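Local coordinates for protein prephenate dehydrogenase (Corynebacterium glutamicum ATCC 13032, PDB 3KTD) that probably catalyses the NAD(P)+-dependent oxidative decarboxylation of prephenate, a step on the route to tyrosine, at residues S132-S135 and A136-D139; R286-I289 and R290-R294; R316-P319 and G320-N323. One frame throughout, in Å; residues are numbered along the deposited sequence. Where two conformers were deposited one is given.

Contact 1. Residues S132-S135 and A136-D139; sequences SGWS and ASMD
S132 OG lies 3.7 Å from the CB methyl of A136, where the chain enters a short 3-10 turn wound by two successive i to i+3 backbone bonds. G133 supplies the first acceptor: its carbonyl O accepts from A136 N at 3.1 Å, and CB of A136 lies against the same oxygen. W134 supplies the second, and its O is gripped twice by one residue: S137 N donates from above the carbonyl plane at 3.0 Å, while S137 OG, also as donor, reaches it at 2.8 Å almost in line with the C=O bond. With chi1 of 68°, OG of S137 lies between its own N and C, turned back over the turn. There it also rests 3.4 Å above one face of the W134 indole, toward the rim and closest to CE3 and CZ3. S135 and A136 form the middle of this second turn. The turn lies in the surface loop between strands 120-125 and 146-149. R25 of helix 18-29 donates from NE to S137 OG, A136 touches L18 of that helix, and the W134 indole reaches helix 41-49 at S46 and A47 and meets the F52 ring steeply.

Contact 2. Residues R286-I289 and R290-R294; sequences RSRI and RYEAR
R288 runs outward beside the helix, and E292, one turn on, leans back to meet it in a salt bridge. CG of R288 stands anti to the backbone N (chi1 171°), and a bend at chi2 (57°) turns the chain outward. R288 CG and R288 CD both pass near E292 OE2, the latter carbon 3.8 Å from that oxygen. NE makes the main bond, 2.8 Å to E292 OE2. It is not a flat, two-pronged pairing: the guanidinium and carboxylate planes stand 76° apart, and NE meets OE2 from above the carboxylate plane. CZ follows at 3.8 Å from E292 CG, which lies over one face of the guanidinium. At the tip the two nitrogens part. NH2 adds a weak bond of 3.1 Å to the same OE2, whereas NH1 lies 3.7 Å from CD2 of Y291, obliquely to the ring, and makes weak hydrogen bonds to R228 O and T231 OG1 of the second subunit. On another side of the helix R290 runs beside R286, pointing the same way, with its guanidinium face over R286 O; the closeness of these two charges is probably eased by the salt bridge from R290 NH2 to D213 of the second subunit. Y291 meets Y227 of that subunit edge-to-face. The arrangement is an i to i+4 arginine-glutamate pair on a regular alpha-helix, here packed at the dimer interface, consistent with the helical dimerisation region of prephenate dehydrogenases.

Contact 3. Residues R316-P319 and G320-N323; sequences RLHP and GTPN
H318 and T321 close a four-residue beta turn, a distorted type II, with P319 and G320 at its two corners. The closing bond runs from T321 N to H318 O at 3.1 Å, with the N-H bent to 140° and the donor tilted slightly from the carbonyl plane. T321 OG1 adds a weak hydrogen bond of 3.2 Å to the same oxygen, so backbone and side chain of one residue share a single acceptor. The hydroxyl gets there because chi1 of -52° sets OG1 beside its own backbone N, leaving CG2 on the side of the carbonyl carbon. The corners shape the loop around this pair. The ring of P319 restricts its phi to the negative range that the first corner uses, and G320 takes a positive phi of 107° at the second, a conformation glycine adopts readily. Further out, the turn leads from the end of strand 314-317 toward helix 324-334. L317, just before it, is bonded through its backbone to F341 and packs on Q327 and L328 of that helix and on W168 of helix 162-177. P319 touches K169 of the same helix 162-177, and the H318 side chain lies against F341. Within the turn itself, T321 OG1 also approaches CB of H318, at 3.4 Å.

From the N terminus, the three contacts come in series; none nests in or crosses another, and each closes only a turn or two of local chain. Contact 1 curls the loop between two strands of the large mixed sheet, against helices of the nucleotide-binding domain. Contact 2 follows far along the chain, near the C-terminal end of helix 278-293, where the fold meets the second subunit. Contact 3 comes last, turning the chain from strand 314-317, one of a two-stranded parallel sheet, toward helix 324-334. They do not touch: the nearest atoms of contacts 2 and 3 are about 14 Å apart, those of contacts 1 and 3 about 26 Å.

Contact 1. Residues S132-S135 and A136-D139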
loop_
_atom_site.group_PDB
_atom_site.type_symbol
_atom_site.label_atom_id
_atom_site.label_comp_id
_atom_site.label_asym_id
_atom_site.label_seq_id
_atom_site.Cartn_x
_atom_site.Cartn_y
_atom_site.Cartn_z
ATOM N N SER A 132 -13.867 15.945 6.379
ATOM C CA SER A 132 -14.659 15.389 7.474
ATOM C C SER A 132 -14.799 16.148 8.788
ATOM O O SER A 132 -13.753 16.536 9.347
ATOM C CB SER A 132 -14.745 13.853 7.535
ATOM O OG SER A 132 -13.461 13.299 7.787
ATOM N N GLY A 133 -16.025 16.337 9.302
ATOM C CA GLY A 133 -16.277 17.073 10.556
ATOM C C GLY A 133 -16.405 16.252 11.838
ATOM O O GLY A 133 -15.704 15.266 12.024
ATOM N N TRP A 134 -17.312 16.662 12.719
ATOM C CA TRP A 134 -17.480 16.042 14.063
ATOM C C TRP A 134 -17.883 14.567 14.075
ATOM O O TRP A 134 -17.456 13.822 14.955
ATOM C CB TRP A 134 -18.457 16.875 14.914
ATOM C CG TRP A 134 -18.983 16.232 16.169
ATOM C CD1 TRP A 134 -20.271 15.885 16.411
ATOM C CD2 TRP A 134 -18.255 15.901 17.365
ATOM N NE1 TRP A 134 -20.402 15.357 17.672
ATOM C CE2 TRP A 134 -19.180 15.353 18.279
ATOM C CE3 TRP A 134 -16.914 16.013 17.752
ATOM C CZ2 TRP A 134 -18.813 14.912 19.551
ATOM C CZ3 TRP A 134 -16.547 15.573 19.026
ATOM C CH2 TRP A 134 -17.497 15.031 19.907
ATOM N N SER A 135 -18.684 14.140 13.103
ATOM C CA SER A 135 -19.104 12.741 13.031
ATOM C C SER A 135 -17.919 11.810 12.789
ATOM O O SER A 135 -18.024 10.610 13.001
ATOM C CB SER A 135 -20.171 12.539 11.944
ATOM O OG SER A 135 -19.647 12.720 10.640
ATOM N N ALA A 136 -16.798 12.370 12.346
ATOM C CA ALA A 136 -15.567 11.607 12.112
ATOM C C ALA A 136 -14.811 11.252 13.400
ATOM O O ALA A 136 -13.921 10.406 13.375
ATOM C CB ALA A 136 -14.650 12.387 11.187
ATOM N N SER A 137 -15.164 11.892 14.516
ATOM C CA SER A 137 -14.444 11.698 15.769
ATOM C C SER A 137 -14.699 10.340 16.400
ATOM O O SER A 137 -15.831 9.858 16.413
ATOM C CB SER A 137 -14.817 12.792 16.766
ATOM O OG SER A 137 -16.162 12.680 17.186
HETATM N N MSE A 138 -13.648 9.746 16.959
HETATM C CA MSE A 138 -13.744 8.428 17.595
HETATM C C MSE A 138 -12.933 8.346 18.885
HETATM O O MSE A 138 -12.295 9.318 19.295
HETATM C CB MSE A 138 -13.277 7.357 16.611
HETATM C CG MSE A 138 -11.883 7.593 16.078
HETATM SE SE MSE A 138 -11.487 6.459 14.566
HETATM C CE MSE A 138 -13.218 6.515 13.624
ATOM N N ASP A 139 -12.983 7.182 19.528
ATOM C CA ASP A 139 -12.225 6.930 20.755
ATOM C C ASP A 139 -10.932 6.180 20.456
ATOM O O ASP A 139 -10.863 5.383 19.522
ATOM C CB ASP A 139 -13.069 6.127 21.748
ATOM C CG ASP A 139 -14.237 6.924 22.307
ATOM O OD1 ASP A 139 -15.232 6.311 22.723
ATOM O OD2 ASP A 139 -14.165 8.158 22.334
#

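Contact 2. Residues R286-I289 and R290-R294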
loop_
_atom_site.group_PDB
_atom_site.type_symbol
_atom_site.label_atom_id
_atom_site.label_comp_id
_atom_site.label_asym_id
_atom_site.label_seq_id
_atom_site.Cartn_x
_atom_site.Cartn_y
_atom_site.Cartn_z
ATOM N N ARG A 286 15.185 -5.188 1.865
ATOM C CA ARG A 286 15.965 -4.982 3.060
ATOM C C ARG A 286 15.405 -3.780 3.819
ATOM O O ARG A 286 15.287 -3.799 5.042
ATOM C CB ARG A 286 17.412 -4.736 2.646
ATOM C CG ARG A 286 18.419 -5.575 3.337
ATOM C CD ARG A 286 19.630 -5.730 2.464
ATOM N NE ARG A 286 20.123 -4.426 2.030
ATOM C CZ ARG A 286 20.628 -4.157 0.828
ATOM N NH1 ARG A 286 20.703 -5.090 -0.116
ATOM N NH2 ARG A 286 21.025 -2.922 0.556
ATOM N N SER A 287 15.053 -2.742 3.074
ATOM C CA SER A 287 14.494 -1.527 3.646
ATOM C C SER A 287 13.144 -1.793 4.286
ATOM O O SER A 287 12.870 -1.337 5.394
ATOM C CB SER A 287 14.353 -0.460 2.561
ATOM O OG SER A 287 15.618 0.022 2.163
ATOM N N ARG A 288 12.302 -2.525 3.574
ATOM C CA ARG A 288 11.005 -2.929 4.087
ATOM C C ARG A 288 11.144 -3.772 5.353
ATOM O O ARG A 288 10.338 -3.641 6.262
ATOM C CB ARG A 288 10.235 -3.693 3.002
ATOM C CG ARG A 288 8.943 -4.366 3.445
ATOM C CD ARG A 288 7.940 -3.407 4.069
ATOM N NE ARG A 288 6.782 -4.132 4.584
ATOM C CZ ARG A 288 5.644 -3.577 4.986
ATOM N NH1 ARG A 288 5.449 -2.260 4.924
ATOM N NH2 ARG A 288 4.672 -4.361 5.430
ATOM N N ILE A 289 12.162 -4.627 5.417
ATOM C CA ILE A 289 12.384 -5.447 6.595
ATOM C C ILE A 289 12.776 -4.570 7.776
ATOM O O ILE A 289 12.314 -4.801 8.890
ATOM C CB ILE A 289 13.444 -6.553 6.347
ATOM C CG1 ILE A 289 12.919 -7.591 5.340
ATOM C CG2 ILE A 289 13.828 -7.259 7.637
ATOM C CD1 ILE A 289 11.614 -8.254 5.720
ATOM N N ARG A 290 13.622 -3.568 7.535
ATOM C CA ARG A 290 13.997 -2.610 8.583
ATOM C C ARG A 290 12.781 -1.843 9.115
ATOM O O ARG A 290 12.683 -1.606 10.320
ATOM C CB ARG A 290 15.104 -1.637 8.126
ATOM C CG ARG A 290 16.519 -2.247 8.204
ATOM C CD ARG A 290 17.663 -1.206 8.060
ATOM N NE ARG A 290 17.855 -0.736 6.677
ATOM C CZ ARG A 290 18.544 -1.381 5.727
ATOM N NH1 ARG A 290 19.141 -2.547 5.975
ATOM N NH2 ARG A 290 18.645 -0.855 4.509
ATOM N N TYR A 291 11.853 -1.472 8.231
ATOM C CA TYR A 291 10.636 -0.788 8.669
ATOM C C TYR A 291 9.774 -1.700 9.561
ATOM O O TYR A 291 9.410 -1.318 10.685
ATOM C CB TYR A 291 9.813 -0.286 7.483
ATOM C CG TYR A 291 8.430 0.156 7.901
ATOM C CD1 TYR A 291 8.242 1.335 8.623
ATOM C CD2 TYR A 291 7.311 -0.623 7.617
ATOM C CE1 TYR A 291 6.983 1.731 9.027
ATOM C CE2 TYR A 291 6.043 -0.227 8.015
ATOM C CZ TYR A 291 5.887 0.942 8.723
ATOM O OH TYR A 291 4.630 1.332 9.126
ATOM N N GLU A 292 9.451 -2.895 9.062
ATOM C CA GLU A 292 8.655 -3.852 9.828
ATOM C C GLU A 292 9.271 -4.123 11.186
ATOM O O GLU A 292 8.578 -4.138 12.195
ATOM C CB GLU A 292 8.520 -5.168 9.086
ATOM C CG GLU A 292 7.573 -5.128 7.910
ATOM C CD GLU A 292 7.621 -6.401 7.084
ATOM O OE1 GLU A 292 8.402 -7.317 7.431
ATOM O OE2 GLU A 292 6.875 -6.493 6.087
ATOM N N ALA A 293 10.579 -4.347 11.191
ATOM C CA ALA A 293 11.339 -4.598 12.408
ATOM C C ALA A 293 11.046 -3.580 13.512
ATOM O O ALA A 293 10.896 -3.956 14.666
ATOM C CB ALA A 293 12.805 -4.603 12.097
ATOM N N ARG A 294 10.950 -2.298 13.178
ATOM C CA ARG A 294 10.630 -1.300 14.200
ATOM C C ARG A 294 9.145 -0.888 14.231
ATOM O O ARG A 294 8.811 0.264 14.472
ATOM C CB ARG A 294 11.567 -0.097 14.110
ATOM C CG ARG A 294 11.479 0.749 12.865
ATOM C CD ARG A 294 12.556 1.830 12.944
ATOM N NE ARG A 294 12.391 2.696 14.119
ATOM C CZ ARG A 294 13.348 3.459 14.655
ATOM N NH1 ARG A 294 14.582 3.476 14.153
ATOM N NH2 ARG A 294 13.071 4.207 15.719
#

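Contact 3. Residues R316-P319 and G320-N323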
loop_
_atom_site.group_PDB
_atom_site.type_symbol
_atom_site.label_atom_id
_atom_site.label_comp_id
_atom_site.label_asym_id
_atom_site.label_seq_id
_atom_site.Cartn_x
_atom_site.Cartn_y
_atom_site.Cartn_z
ATOM N N ARG A 316 14.011 8.833 28.473
ATOM C CA ARG A 316 13.325 9.517 29.567
ATOM C C ARG A 316 13.975 10.877 29.808
ATOM O O ARG A 316 15.112 10.954 30.265
ATOM C CB ARG A 316 13.365 8.656 30.841
ATOM C CG ARG A 316 12.367 7.491 30.822
ATOM C CD ARG A 316 12.780 6.308 31.698
ATOM N NE ARG A 316 12.997 6.656 33.103
ATOM C CZ ARG A 316 13.178 5.772 34.088
ATOM N NH1 ARG A 316 13.150 4.462 33.846
ATOM N NH2 ARG A 316 13.367 6.202 35.337
ATOM N N LEU A 317 13.258 11.945 29.481
ATOM C CA LEU A 317 13.768 13.295 29.699
ATOM C C LEU A 317 13.449 13.734 31.112
ATOM O O LEU A 317 12.483 13.273 31.705
ATOM C CB LEU A 317 13.142 14.291 28.726
ATOM C CG LEU A 317 13.151 13.908 27.249
ATOM C CD1 LEU A 317 12.644 15.073 26.418
ATOM C CD2 LEU A 317 14.536 13.484 26.802
ATOM N N HIS A 318 14.268 14.634 31.642
ATOM C CA HIS A 318 14.039 15.212 32.956
ATOM C C HIS A 318 14.146 16.722 32.820
ATOM O O HIS A 318 15.155 17.308 33.214
ATOM C CB HIS A 318 15.066 14.693 33.969
ATOM C CG HIS A 318 15.041 13.208 34.155
ATOM N ND1 HIS A 318 15.809 12.349 33.394
ATOM C CD2 HIS A 318 14.348 12.427 35.018
ATOM C CE1 HIS A 318 15.589 11.105 33.780
ATOM N NE2 HIS A 318 14.705 11.124 34.762
ATOM N N PRO A 319 13.118 17.365 32.244
ATOM C CA PRO A 319 13.129 18.822 32.130
ATOM C C PRO A 319 13.602 19.464 33.428
ATOM O O PRO A 319 13.205 19.025 34.501
ATOM C CB PRO A 319 11.665 19.165 31.862
ATOM C CG PRO A 319 11.124 17.978 31.183
ATOM C CD PRO A 319 11.882 16.783 31.697
ATOM N N GLY A 320 14.455 20.477 33.325
ATOM C CA GLY A 320 15.030 21.127 34.502
ATOM C C GLY A 320 16.489 20.745 34.670
ATOM O O GLY A 320 17.346 21.620 34.770
ATOM N N THR A 321 16.771 19.440 34.690
ATOM C CA THR A 321 18.147 18.930 34.808
ATOM C C THR A 321 19.061 19.501 33.721
ATOM O O THR A 321 18.630 19.695 32.582
ATOM C CB THR A 321 18.210 17.382 34.673
ATOM O OG1 THR A 321 17.283 16.778 35.572
ATOM C CG2 THR A 321 19.620 16.851 34.977
ATOM N N PRO A 322 20.327 19.781 34.070
ATOM C CA PRO A 322 21.274 20.234 33.068
ATOM C C PRO A 322 21.330 19.364 31.816
ATOM O O PRO A 322 21.211 18.139 31.893
ATOM C CB PRO A 322 22.604 20.166 33.815
ATOM C CG PRO A 322 22.242 20.533 35.215
ATOM C CD PRO A 322 20.843 20.006 35.437
ATOM N N ASN A 323 21.470 20.023 30.670
ATOM C CA ASN A 323 21.685 19.360 29.384
ATOM C C ASN A 323 20.581 18.388 28.957
ATOM O O ASN A 323 20.813 17.522 28.101
ATOM C CB ASN A 323 23.043 18.641 29.394
ATOM C CG ASN A 323 24.163 19.492 30.002
ATOM O OD1 ASN A 323 24.020 20.702 30.180
ATOM N ND2 ASN A 323 25.279 18.849 30.332
#